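PDB 7CFU: DNA/pantothenate metabolism flavoprotein from Streptomyces sparsogenes DSM 40356, which probably catalyses the FMN-dependent oxidative decarboxylation of a C-terminal cysteine in a biosynthetic pathway, as a dodecameric flavoprotein. Local coordinates for residues 34-37 against 38-42; 149-152 against 153-157. One frame throughout, in Å; residues are numbered along the deposited sequence.

Contact 1 (34-37 against 38-42); sequences AVAV and PHVNA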
loop_
_atom_site.group_PDB
_atom_site.type_symbol
_atom_site.label_atom_id
_atom_site.label_comp_id
_atom_site.label_asym_id
_atom_site.label_seq_id
_atom_site.Cartn_x
_atom_site.Cartn_y
_atom_site.Cartn_z
ATOM N N ALA A 34 27.326 16.913 0.069
ATOM C CA ALA A 34 26.429 16.955 -1.080
ATOM C C ALA A 34 25.686 18.287 -1.169
ATOM O O ALA A 34 25.191 18.630 -2.244
ATOM C CB ALA A 34 25.430 15.793 -1.029
ATOM N N VAL A 35 25.614 19.049 -0.070
ATOM C CA VAL A 35 25.005 20.377 -0.111
ATOM C C VAL A 35 25.789 21.326 -1.007
ATOM O O VAL A 35 25.273 22.383 -1.379
ATOM C CB VAL A 35 24.862 20.984 1.306
ATOM C CG1 VAL A 35 23.982 20.135 2.161
ATOM C CG2 VAL A 35 26.230 21.171 1.967
ATOM N N ALA A 36 27.031 20.983 -1.353
ATOM C CA ALA A 36 27.835 21.820 -2.231
ATOM C C ALA A 36 27.529 21.622 -3.714
ATOM O O ALA A 36 28.081 22.354 -4.539
ATOM C CB ALA A 36 29.321 21.558 -1.974
ATOM N N VAL A 37 26.666 20.665 -4.074
ATOM C CA VAL A 37 26.430 20.377 -5.495
ATOM C C VAL A 37 25.938 21.596 -6.265
ATOM O O VAL A 37 26.444 21.845 -7.373
ATOM C CB VAL A 37 25.505 19.158 -5.640
ATOM C CG1 VAL A 37 24.943 19.081 -7.049
ATOM C CG2 VAL A 37 26.253 17.878 -5.329
ATOM N N PRO A 38 24.975 22.391 -5.775
ATOM C CA PRO A 38 24.582 23.588 -6.548
ATOM C C PRO A 38 25.736 24.549 -6.787
ATOM O O PRO A 38 25.916 25.030 -7.915
ATOM C CB PRO A 38 23.481 24.214 -5.678
ATOM C CG PRO A 38 22.921 23.068 -4.904
ATOM C CD PRO A 38 24.101 22.193 -4.602
ATOM N N HIS A 39 26.532 24.828 -5.751
ATOM C CA HIS A 39 27.688 25.709 -5.892
ATOM C C HIS A 39 28.700 25.154 -6.896
ATOM O O HIS A 39 29.216 25.888 -7.748
ATOM C CB HIS A 39 28.335 25.917 -4.523
ATOM C CG HIS A 39 29.433 26.929 -4.520
ATOM N ND1 HIS A 39 30.738 26.613 -4.835
ATOM C CD2 HIS A 39 29.426 28.252 -4.231
ATOM C CE1 HIS A 39 31.485 27.697 -4.746
ATOM N NE2 HIS A 39 30.713 28.707 -4.381
ATOM N N VAL A 40 29.008 23.857 -6.805
ATOM C CA VAL A 40 29.956 23.256 -7.744
ATOM C C VAL A 40 29.398 23.288 -9.161
ATOM O O VAL A 40 30.134 23.506 -10.131
ATOM C CB VAL A 40 30.314 21.823 -7.304
ATOM C CG1 VAL A 40 31.182 21.140 -8.353
ATOM C CG2 VAL A 40 31.028 21.845 -5.963
ATOM N N ASN A 41 28.090 23.082 -9.303
ATOM C CA ASN A 41 27.481 23.102 -10.627
ATOM C C ASN A 41 27.589 24.482 -11.263
ATOM O O ASN A 41 27.920 24.601 -12.447
ATOM C CB ASN A 41 26.025 22.649 -10.533
ATOM C CG ASN A 41 25.351 22.588 -11.882
ATOM O OD1 ASN A 41 25.716 21.770 -12.728
ATOM N ND2 ASN A 41 24.346 23.429 -12.085
ATOM N N ALA A 42 27.350 25.537 -10.478
ATOM C CA ALA A 42 27.494 26.900 -10.988
ATOM C C ALA A 42 28.934 27.191 -11.396
ATOM O O ALA A 42 29.173 27.853 -12.413
ATOM C CB ALA A 42 27.025 27.906 -9.937
#

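Contact 2 (149-152 against 153-157); sequences PAVQ and RNVDQ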
loop_
_atom_site.group_PDB
_atom_site.type_symbol
_atom_site.label_atom_id
_atom_site.label_comp_id
_atom_site.label_asym_id
_atom_site.label_seq_id
_atom_site.Cartn_x
_atom_site.Cartn_y
_atom_site.Cartn_z
ATOM N N PRO A 149 43.011 2.827 9.010
ATOM C CA PRO A 149 43.883 2.105 8.064
ATOM C C PRO A 149 43.144 1.570 6.852
ATOM O O PRO A 149 43.684 1.583 5.738
ATOM C CB PRO A 149 44.452 0.958 8.914
ATOM C CG PRO A 149 44.278 1.384 10.335
ATOM C CD PRO A 149 43.059 2.263 10.371
ATOM N N ALA A 150 41.929 1.056 7.047
ATOM C CA ALA A 150 41.161 0.535 5.920
ATOM C C ALA A 150 40.883 1.628 4.896
ATOM O O ALA A 150 40.998 1.398 3.688
ATOM C CB ALA A 150 39.860 -0.090 6.419
ATOM N N VAL A 151 40.530 2.832 5.360
ATOM C CA VAL A 151 40.272 3.932 4.428
ATOM C C VAL A 151 41.539 4.302 3.667
ATOM O O VAL A 151 41.509 4.485 2.448
ATOM C CB VAL A 151 39.669 5.143 5.168
ATOM C CG1 VAL A 151 39.571 6.354 4.244
ATOM C CG2 VAL A 151 38.288 4.789 5.691
ATOM N N GLN A 152 42.678 4.398 4.369
ATOM C CA GLN A 152 43.918 4.797 3.702
ATOM C C GLN A 152 44.415 3.728 2.733
ATOM O O GLN A 152 44.999 4.063 1.698
ATOM C CB GLN A 152 44.993 5.130 4.740
ATOM C CG GLN A 152 44.745 6.459 5.457
ATOM C CD GLN A 152 44.427 7.582 4.483
ATOM O OE1 GLN A 152 45.146 7.791 3.505
ATOM N NE2 GLN A 152 43.330 8.296 4.732
ATOM N N ARG A 153 44.193 2.445 3.034
ATOM C CA ARG A 153 44.475 1.410 2.036
ATOM C C ARG A 153 43.665 1.638 0.764
ATOM O O ARG A 153 44.196 1.541 -0.351
ATOM C CB ARG A 153 44.170 0.023 2.604
ATOM C CG ARG A 153 45.213 -0.500 3.585
ATOM C CD ARG A 153 45.046 -1.981 3.843
ATOM N NE ARG A 153 43.808 -2.309 4.547
ATOM C CZ ARG A 153 43.663 -2.283 5.873
ATOM N NH1 ARG A 153 44.675 -1.934 6.659
ATOM N NH2 ARG A 153 42.501 -2.613 6.421
ATOM N N ASN A 154 42.390 1.997 0.912
ATOM C CA ASN A 154 41.554 2.195 -0.265
ATOM C C ASN A 154 42.019 3.400 -1.066
ATOM O O ASN A 154 42.098 3.332 -2.300
ATOM C CB ASN A 154 40.090 2.349 0.151
ATOM C CG ASN A 154 39.547 1.103 0.820
ATOM O OD1 ASN A 154 39.994 -0.014 0.531
ATOM N ND2 ASN A 154 38.591 1.284 1.728
ATOM N N VAL A 155 42.362 4.497 -0.383
ATOM C CA VAL A 155 42.925 5.659 -1.070
ATOM C C VAL A 155 44.168 5.264 -1.865
ATOM O O VAL A 155 44.288 5.579 -3.053
ATOM C CB VAL A 155 43.234 6.782 -0.067
ATOM C CG1 VAL A 155 43.972 7.910 -0.766
ATOM C CG2 VAL A 155 41.943 7.295 0.578
ATOM N N ASP A 156 45.111 4.560 -1.224
ATOM C CA ASP A 156 46.333 4.163 -1.916
ATOM C C ASP A 156 46.015 3.276 -3.107
ATOM O O ASP A 156 46.553 3.469 -4.206
ATOM C CB ASP A 156 47.279 3.423 -0.965
ATOM C CG ASP A 156 47.761 4.294 0.187
ATOM O OD1 ASP A 156 47.729 5.539 0.066
ATOM O OD2 ASP A 156 48.170 3.720 1.222
ATOM N N GLN A 157 45.134 2.294 -2.906
ATOM C CA GLN A 157 44.807 1.370 -3.983
ATOM C C GLN A 157 44.229 2.106 -5.182
ATOM O O GLN A 157 44.535 1.768 -6.332
ATOM C CB GLN A 157 43.821 0.319 -3.493
ATOM C CG GLN A 157 43.415 -0.659 -4.572
ATOM C CD GLN A 157 44.594 -1.494 -5.060
ATOM O OE1 GLN A 157 44.932 -2.502 -4.452
ATOM N NE2 GLN A 157 45.221 -1.070 -6.156
#

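Contact 1 (34-37 against 38-42)
V37 and P38 meet where a short 3-10 turn passes into helix 37-48, and with A36 they carry most of this contact. The helix follows strand 23-28 of the parallel sheet and the FMN-lining residues C29 to F32, as in Rossmann-like flavoproteins. The valine side chain and the pyrrolidine ring stand roughly perpendicular: the ring sets its CD 3.5 Å from CB of V37, the branch point of the valine. Having no N-H, P38 is readily accommodated in such a first turn. The helical pattern starts with the next carbonyls: V40 N gives a nearly straight bond of 2.9 Å to O of A36 (169° at the hydrogen), and N41 N reaches O of V37 at 2.8 Å. V40 has CG1 anti to its own N (chi1 174°), which leaves CG2 3.3 Å from O of A36, beside the same oxygen that its backbone N-H grips. A36 CB adds a looser apolar touch to this methyl. V37, V40 and N41 turn their side chains onto W26 of strand 23-28, V37 and N41 also reach helix 67-74, and P38 packs on V35 of a second subunit.

Contact 2 (149-152 against 153-157)
P149 O accepts the backbone N-H of R153 at 2.9 Å in the first turn of helix 149-160, a regular alpha-helix whose i to i+4 bonds join the two segments. The next three follow in step, from N154 N to A150 O, from V155 N to V151 O and from D156 N to Q152 O at 3.0 Å. R153 runs back along this turn. Its chain bends at chi3 (-67°) and lays one face of the guanidinium over the backbone, with A150 CA 3.4 Å above the plane and P149 O on the same face, both nearer the edge of the group than its middle. NH1 comes 3.7 Å from CB of P149, while NH2 makes a salt bridge with D161 and a hydrogen bond with A116 O, both of a third subunit. With R153 cut back to an alanine, D161 and the A116 carbonyl of the third subunit would probably lose this cationic partner, and the P149-A150 turn its cover. N154 folds back over O of A150, but its ND2 bonds to H117 O of the third subunit. On another side of the helix Q152 and V155 run alongside each other in the same direction. The glutamine is bent at chi2 (-48°), its NE2 bonds to W146 O, and its OE1 stands 4.2 Å from CB of V155.

From the N terminus, strand 23-28 leads through a loop into contact 1, which closes the short turn at the start of helix 37-48. Strands 52-57, 101-107 and 135-139 of the parallel sheet come next, before contact 2 forms the first turns of helix 149-160. The contacts stand in series, neither nested nor crossed: their centres are 27 Å apart and their nearest atoms about 17 Å. Contact 1 ties its helix to strand 23-28 and helix 67-74, whereas contact 2 packs on helix 109-117. Contact 1 meets a second subunit, contact 2 a third and, at Q157, a fourth; each has a side chain about 8 Å from a bound FMN.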